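PDB 5IZ5: cytosolic phospholipase A2 delta from Homo sapiens, which hydrolyses the sn-2 ester of membrane glycerophospholipids in a calcium-dependent manner, preferring linoleic acid there and releasing a lysophospholipid and a free fatty acid. Local coordinates for residues 409-412 with 413-416; 594-597 with 598-602; 736-739 with 740-744. The protein carries 3 engineered substitutions. All blocks are in the same frame, centred on the assembly; numbering follows the deposited sequence.

Contact 1: 409-412 with 413-416; sequences LASY and RREL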
loop_
_atom_site.group_PDB
_atom_site.type_symbol
_atom_site.label_atom_id
_atom_site.label_comp_id
_atom_site.label_asym_id
_atom_site.label_seq_id
_atom_site.Cartn_x
_atom_site.Cartn_y
_atom_site.Cartn_z
ATOM N N LEU B 409 0.685 -25.300 -16.640
ATOM C CA LEU B 409 1.232 -24.185 -17.399
ATOM C C LEU B 409 0.188 -23.579 -18.344
ATOM O O LEU B 409 0.067 -22.350 -18.447
ATOM C CB LEU B 409 2.472 -24.649 -18.158
ATOM C CG LEU B 409 3.669 -25.007 -17.257
ATOM C CD1 LEU B 409 4.758 -25.645 -18.101
ATOM C CD2 LEU B 409 4.233 -23.822 -16.480
ATOM N N ALA B 410 -0.590 -24.443 -18.993
ATOM C CA ALA B 410 -1.701 -24.013 -19.840
ATOM C C ALA B 410 -2.741 -23.218 -19.041
ATOM O O ALA B 410 -3.234 -22.187 -19.509
ATOM C CB ALA B 410 -2.358 -25.213 -20.496
ATOM N N SER B 411 -3.057 -23.690 -17.837
ATOM C CA SER B 411 -3.994 -22.990 -16.951
ATOM C C SER B 411 -3.489 -21.605 -16.586
ATOM O O SER B 411 -4.280 -20.665 -16.530
ATOM C CB SER B 411 -4.251 -23.785 -15.669
ATOM O OG SER B 411 -4.748 -25.066 -15.986
ATOM N N TYR B 412 -2.187 -21.469 -16.330
ATOM C CA TYR B 412 -1.640 -20.153 -16.023
ATOM C C TYR B 412 -1.879 -19.214 -17.194
ATOM O O TYR B 412 -2.354 -18.081 -17.026
ATOM C CB TYR B 412 -0.125 -20.174 -15.738
ATOM C CG TYR B 412 0.365 -20.940 -14.534
ATOM C CD1 TYR B 412 -0.499 -21.345 -13.515
ATOM C CD2 TYR B 412 1.723 -21.230 -14.405
ATOM C CE1 TYR B 412 -0.022 -22.037 -12.418
ATOM C CE2 TYR B 412 2.206 -21.917 -13.311
ATOM C CZ TYR B 412 1.328 -22.313 -12.319
ATOM O OH TYR B 412 1.796 -23.003 -11.233
ATOM N N ARG B 413 -1.531 -19.691 -18.382
ATOM C CA ARG B 413 -1.641 -18.885 -19.583
ATOM C C ARG B 413 -3.079 -18.467 -19.843
ATOM O O ARG B 413 -3.349 -17.299 -20.132
ATOM C CB ARG B 413 -1.097 -19.655 -20.788
ATOM C CG ARG B 413 -1.110 -18.846 -22.077
ATOM C CD ARG B 413 -0.436 -17.505 -21.890
ATOM N NE ARG B 413 0.644 -17.313 -22.856
ATOM C CZ ARG B 413 0.568 -16.604 -23.974
ATOM N NH1 ARG B 413 -0.543 -15.987 -24.326
ATOM N NH2 ARG B 413 1.628 -16.512 -24.755
ATOM N N ARG B 414 -3.987 -19.427 -19.714
ATOM C CA ARG B 414 -5.395 -19.201 -19.947
ATOM C C ARG B 414 -5.907 -18.161 -18.974
ATOM O O ARG B 414 -6.573 -17.214 -19.385
ATOM C CB ARG B 414 -6.182 -20.499 -19.809
ATOM C CG ARG B 414 -6.223 -21.336 -21.061
ATOM C CD ARG B 414 -7.268 -22.428 -20.966
ATOM N NE ARG B 414 -7.120 -23.221 -19.744
ATOM C CZ ARG B 414 -6.463 -24.378 -19.654
ATOM N NH1 ARG B 414 -5.878 -24.931 -20.712
ATOM N NH2 ARG B 414 -6.394 -24.999 -18.484
ATOM N N GLU B 415 -5.554 -18.303 -17.698
ATOM C CA GLU B 415 -6.001 -17.343 -16.698
ATOM C C GLU B 415 -5.443 -15.948 -16.967
ATOM O O GLU B 415 -6.174 -14.960 -16.871
ATOM C CB GLU B 415 -5.663 -17.794 -15.273
ATOM C CG GLU B 415 -6.010 -16.732 -14.231
ATOM C CD GLU B 415 -6.252 -17.278 -12.828
ATOM O OE1 GLU B 415 -6.657 -16.483 -11.957
ATOM O OE2 GLU B 415 -6.035 -18.478 -12.577
ATOM N N LEU B 416 -4.159 -15.859 -17.308
ATOM C CA LEU B 416 -3.555 -14.553 -17.572
ATOM C C LEU B 416 -4.139 -13.903 -18.836
ATOM O O LEU B 416 -4.275 -12.684 -18.897
ATOM C CB LEU B 416 -2.026 -14.666 -17.667
ATOM C CG LEU B 416 -1.291 -15.035 -16.368
ATOM C CD1 LEU B 416 0.164 -15.376 -16.654
ATOM C CD2 LEU B 416 -1.370 -13.931 -15.325
HETATM O O HOH W 1 -4.372 -20.183 -13.557
#
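R414 folds back over the preceding turn of helix 406-422, and its guanidinium ends up flat above the backbone of A410 and S411. With CG anti to the carbonyl carbon (chi1 -85°), the chain starts out beside its own N; the bend at chi3 (-52°) then turns it back along the helix. One face of the guanidinium lies over A410 O, which sits beneath its centre. R414 NH1 rests on the methyl A410 CB at 3.5 Å, while R414 NH2 comes to 3.0 Å from S411 OG. That second approach is badly angled and is not a hydrogen bond; the hydroxyl is bonded instead to E407 O, one turn earlier. Beneath runs the regular helical bonding, R414 N to A410 O at 2.9 Å being one of four such bonds here. On a neighbouring flank E415 goes out with CG anti to the backbone N and continues extended. E415 OE2 accepts from a water at 2.6 Å, and the same water makes a weaker bond to S411 O. E415 OE1 is in a salt bridge with R523. L416 is buried, L416 CG lying 3.3 Å from Y412 O, and both side chains pack on L434 and F593; the Y412 hydroxyl bonds to S438. Around these residues the helix is amphipathic. Its buried side is held by hydrocarbon and one hydroxyl pair, whereas on the outer side R414 makes van der Waals and probably weak electrostatic contact with the peptide groups under it.

Contact 2: 594-597 with 598-602; sequences KGFL and TGRPL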
loop_
_atom_site.group_PDB
_atom_site.type_symbol
_atom_site.label_atom_id
_atom_site.label_comp_id
_atom_site.label_asym_id
_atom_site.label_seq_id
_atom_site.Cartn_x
_atom_site.Cartn_y
_atom_site.Cartn_z
ATOM N N LYS B 594 9.253 -17.339 -19.738
ATOM C CA LYS B 594 10.397 -16.426 -19.728
ATOM C C LYS B 594 10.178 -15.327 -20.761
ATOM O O LYS B 594 10.276 -14.138 -20.462
ATOM C CB LYS B 594 11.669 -17.222 -20.046
ATOM C CG LYS B 594 12.986 -16.639 -19.577
ATOM C CD LYS B 594 13.623 -15.698 -20.590
ATOM C CE LYS B 594 15.132 -15.912 -20.666
ATOM N NZ LYS B 594 15.877 -14.668 -21.013
ATOM N N GLY B 595 9.838 -15.744 -21.971
ATOM C CA GLY B 595 9.590 -14.826 -23.069
ATOM C C GLY B 595 8.360 -13.977 -22.815
ATOM O O GLY B 595 8.389 -12.755 -22.948
ATOM N N PHE B 596 7.282 -14.647 -22.421
ATOM C CA PHE B 596 6.015 -13.991 -22.086
ATOM C C PHE B 596 6.181 -12.814 -21.119
ATOM O O PHE B 596 5.584 -11.751 -21.307
ATOM C CB PHE B 596 5.059 -15.036 -21.497
ATOM C CG PHE B 596 3.705 -14.493 -21.153
ATOM C CD1 PHE B 596 3.461 -13.956 -19.897
ATOM C CD2 PHE B 596 2.674 -14.526 -22.078
ATOM C CE1 PHE B 596 2.216 -13.451 -19.572
ATOM C CE2 PHE B 596 1.422 -14.026 -21.759
ATOM C CZ PHE B 596 1.191 -13.489 -20.503
ATOM N N LEU B 597 6.989 -13.005 -20.087
ATOM C CA LEU B 597 7.161 -11.993 -19.035
ATOM C C LEU B 597 8.170 -10.858 -19.338
ATOM O O LEU B 597 8.278 -9.911 -18.560
ATOM C CB LEU B 597 7.542 -12.713 -17.732
ATOM C CG LEU B 597 6.754 -12.408 -16.446
ATOM C CD1 LEU B 597 5.264 -12.582 -16.699
ATOM C CD2 LEU B 597 7.205 -13.327 -15.320
ATOM N N THR B 598 8.868 -10.923 -20.471
ATOM C CA THR B 598 10.052 -10.075 -20.729
ATOM C C THR B 598 9.824 -8.569 -20.531
ATOM O O THR B 598 10.585 -7.865 -19.842
ATOM C CB THR B 598 10.546 -10.303 -22.170
ATOM O OG1 THR B 598 10.831 -11.692 -22.351
ATOM C CG2 THR B 598 11.794 -9.479 -22.489
ATOM N N GLY B 599 8.760 -8.072 -21.131
ATOM C CA GLY B 599 8.499 -6.636 -21.096
ATOM C C GLY B 599 8.158 -6.053 -19.723
ATOM O O GLY B 599 8.326 -4.853 -19.489
ATOM N N ARG B 600 7.739 -6.916 -18.800
ATOM C CA ARG B 600 6.771 -6.538 -17.776
ATOM C C ARG B 600 7.300 -6.037 -16.426
ATOM O O ARG B 600 8.378 -6.420 -15.975
ATOM C CB ARG B 600 5.820 -7.725 -17.591
ATOM C CG ARG B 600 4.774 -7.733 -18.685
ATOM C CD ARG B 600 4.249 -9.080 -19.122
ATOM N NE ARG B 600 3.321 -8.852 -20.227
ATOM C CZ ARG B 600 2.961 -9.754 -21.134
ATOM N NH1 ARG B 600 3.436 -10.989 -21.096
ATOM N NH2 ARG B 600 2.109 -9.414 -22.090
ATOM N N PRO B 601 6.523 -5.161 -15.772
ATOM C CA PRO B 601 6.931 -4.657 -14.461
ATOM C C PRO B 601 6.990 -5.742 -13.393
ATOM O O PRO B 601 6.333 -6.773 -13.508
ATOM C CB PRO B 601 5.865 -3.611 -14.120
ATOM C CG PRO B 601 4.748 -3.818 -15.077
ATOM C CD PRO B 601 5.302 -4.506 -16.277
ATOM N N LEU B 602 7.797 -5.492 -12.373
ATOM C CA LEU B 602 7.987 -6.428 -11.287
ATOM C C LEU B 602 6.778 -6.455 -10.362
ATOM O O LEU B 602 6.406 -7.512 -9.852
ATOM C CB LEU B 602 9.223 -6.038 -10.471
ATOM C CG LEU B 602 10.571 -6.531 -10.996
ATOM C CD1 LEU B 602 11.694 -5.940 -10.154
ATOM C CD2 LEU B 602 10.650 -8.052 -11.057
#
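R600 reaches back across the turn to F596, which its guanidinium meets over the face of the ring. R600 CB stands 3.4 Å from L597 O, the same carbonyl that accepts the R600 backbone N-H. CG stays near that oxygen but farther off. At chi2 (149°) the chain bends, and R600 CD passes F596 O at 3.7 Å, with the methyl L597 CD1 more loosely alongside. NE continues past the same carbonyl. R600 CZ then arrives over the face of the phenyl group, 4.3 Å from the F596 ring centroid and 18° off the ring normal, which makes a cation-pi contact. The guanidinium is not laid flat on the ring: the two planes are 49° apart, so NH1 dips toward the ring centre. NH1 is also modelled too close to F596 O, so its exact position is doubtful. F596 CG is anti to the backbone N, and chi2 sets the tilt at which the ring meets R600.

The backbone that brings the two together is a pair of type I beta turns, G595 to T598 and L597 to R600, which carry the chain away from the end of helix 588-593 in the catalytic domain. In the first, G595 O takes two donors from the same face of its plane: T598 N at 3.1 Å and T598 OG1 at 2.7 Å. The hydroxyl therefore doubles the turn's own bond and fixes the threonine's rotation. In the second, R600 N binds L597 O at 3.1 Å. Farther along, the backbone of P601 is hydrogen-bonded to that of F428, while L597 is sunk against F428 and L431 of helix 428-441.

Contact 3: 736-739 with 740-744; sequences LVNA and SFKDH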
loop_
_atom_site.group_PDB
_atom_site.type_symbol
_atom_site.label_atom_id
_atom_site.label_comp_id
_atom_site.label_asym_id
_atom_site.label_seq_id
_atom_site.Cartn_x
_atom_site.Cartn_y
_atom_site.Cartn_z
ATOM N N LEU B 736 15.936 -17.123 15.398
ATOM C CA LEU B 736 16.009 -18.459 14.830
ATOM C C LEU B 736 17.381 -19.047 15.142
ATOM O O LEU B 736 18.362 -18.764 14.458
ATOM C CB LEU B 736 15.749 -18.428 13.326
ATOM C CG LEU B 736 15.702 -19.792 12.630
ATOM C CD1 LEU B 736 14.684 -20.733 13.262
ATOM C CD2 LEU B 736 15.386 -19.582 11.161
ATOM N N VAL B 737 17.441 -19.851 16.197
ATOM C CA VAL B 737 18.704 -20.395 16.678
ATOM C C VAL B 737 18.495 -21.806 17.218
ATOM O O VAL B 737 17.476 -22.095 17.837
ATOM C CB VAL B 737 19.324 -19.472 17.756
ATOM C CG1 VAL B 737 18.481 -19.449 19.029
ATOM C CG2 VAL B 737 20.758 -19.883 18.061
ATOM N N ASN B 738 19.461 -22.682 16.962
ATOM C CA ASN B 738 19.470 -24.018 17.534
ATOM C C ASN B 738 20.430 -24.017 18.712
ATOM O O ASN B 738 21.633 -24.217 18.538
ATOM C CB ASN B 738 19.913 -25.043 16.482
ATOM C CG ASN B 738 19.776 -26.481 16.961
ATOM O OD1 ASN B 738 19.131 -26.759 17.972
ATOM N ND2 ASN B 738 20.376 -27.408 16.224
ATOM N N ALA B 739 19.906 -23.751 19.904
ATOM C CA ALA B 739 20.729 -23.728 21.114
ATOM C C ALA B 739 20.490 -24.998 21.933
ATOM O O ALA B 739 21.009 -26.056 21.580
ATOM C CB ALA B 739 20.455 -22.468 21.925
ATOM N N SER B 740 19.671 -24.917 22.979
ATOM C CA SER B 740 19.481 -26.044 23.887
ATOM C C SER B 740 18.791 -27.222 23.191
ATOM O O SER B 740 18.919 -28.359 23.633
ATOM C CB SER B 740 18.710 -25.604 25.144
ATOM O OG SER B 740 17.309 -25.684 24.954
ATOM N N PHE B 741 18.088 -26.948 22.088
ATOM C CA PHE B 741 17.409 -27.982 21.297
ATOM C C PHE B 741 18.349 -29.040 20.739
ATOM O O PHE B 741 17.912 -30.142 20.429
ATOM C CB PHE B 741 16.633 -27.336 20.133
ATOM C CG PHE B 741 15.783 -28.299 19.335
ATOM C CD1 PHE B 741 14.618 -28.823 19.872
ATOM C CD2 PHE B 741 16.128 -28.653 18.038
ATOM C CE1 PHE B 741 13.821 -29.689 19.145
ATOM C CE2 PHE B 741 15.332 -29.520 17.300
ATOM C CZ PHE B 741 14.179 -30.040 17.855
ATOM N N LYS B 742 19.627 -28.714 20.581
ATOM C CA LYS B 742 20.595 -29.713 20.107
ATOM C C LYS B 742 20.574 -30.930 21.049
ATOM O O LYS B 742 20.595 -32.077 20.598
ATOM C CB LYS B 742 22.009 -29.130 20.040
ATOM C CG LYS B 742 22.768 -29.415 18.744
ATOM C CD LYS B 742 23.918 -28.438 18.525
ATOM C CE LYS B 742 23.497 -26.983 18.726
ATOM N NZ LYS B 742 24.224 -26.031 17.845
ATOM N N ASP B 743 20.485 -30.655 22.351
ATOM C CA ASP B 743 20.580 -31.689 23.390
ATOM C C ASP B 743 19.219 -32.244 23.802
ATOM O O ASP B 743 19.103 -33.435 24.096
ATOM C CB ASP B 743 21.271 -31.138 24.643
ATOM C CG ASP B 743 22.597 -30.478 24.344
ATOM O OD1 ASP B 743 23.371 -31.030 23.534
ATOM O OD2 ASP B 743 22.862 -29.404 24.926
ATOM N N HIS B 744 18.197 -31.385 23.821
ATOM C CA HIS B 744 16.918 -31.705 24.454
ATOM C C HIS B 744 15.800 -31.908 23.441
ATOM O O HIS B 744 15.626 -31.100 22.534
ATOM C CB HIS B 744 16.521 -30.586 25.424
ATOM C CG HIS B 744 17.594 -30.246 26.406
ATOM N ND1 HIS B 744 18.754 -29.614 26.026
ATOM C CD2 HIS B 744 17.695 -30.453 27.740
ATOM C CE1 HIS B 744 19.529 -29.443 27.083
ATOM N NE2 HIS B 744 18.908 -29.943 28.137
HETATM O O HOH W 2 17.317 -24.182 21.009
#
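N738 points its carboxamide oxygen at F741 and lays the other side of the group near K742. N738 OD1 lies at the edge of the F741 ring, close to the ring plane, 3.4 Å from F741 CB and 3.6 Å from F741 CD2; the amide and ring planes are 57° apart. The K742 chain, bent at chi3 and chi4, crosses the amide with K742 CG 4.0 Å from N738 ND2. It then curls back so that K742 NZ makes a weak hydrogen bond to N738 O at 3.2 Å.

Behind these groups is a turn of backbone. K742 N bonds to A739 O at 3.2 Å, and one water accepts from both A739 N and F741 N. S740 O gathers three donors: D743 N, H744 N and, at 2.7 Å, H744 ND1, which reaches it in the plane of the imidazole and so fixes that ring's rotation.

Farther out, N738 ND2 is tied to G759 O, which sets which way round the amide sits. S740 OG is bonded to Y791 and E716, while F741 packs on L788 and V761 and meets the Y791 ring. The result is a short helical turn without regular helix bonding, closed by two bonds spanning three residues and one spanning four, in the loop after strand 730-734 of the mixed sheet, docked on helix 779-794 of the alpha/beta hydrolase domain.

Contacts 1 and 2 are neighbours, their centres 15 Å apart, and they meet at the F596 ring. R600 comes from one side of the ring plane, and L416 CD1 from the other, 4.1 Å from F596 CE1. R413 NH2 reaches the rim, 3.5 Å from F596 CD2. Helix 406-422 and the turns after helix 588-593 are thereby joined through one phenyl group. Contact 3 stands apart on the same catalytic domain, with nearest atoms about 26 Å from contact 1 and about 25 Å from contact 2. All three lie away from the nucleophile S365 and from D651. A sulfate, probably from the crystallisation liquor, sits about 4 Å from the F741 side chain.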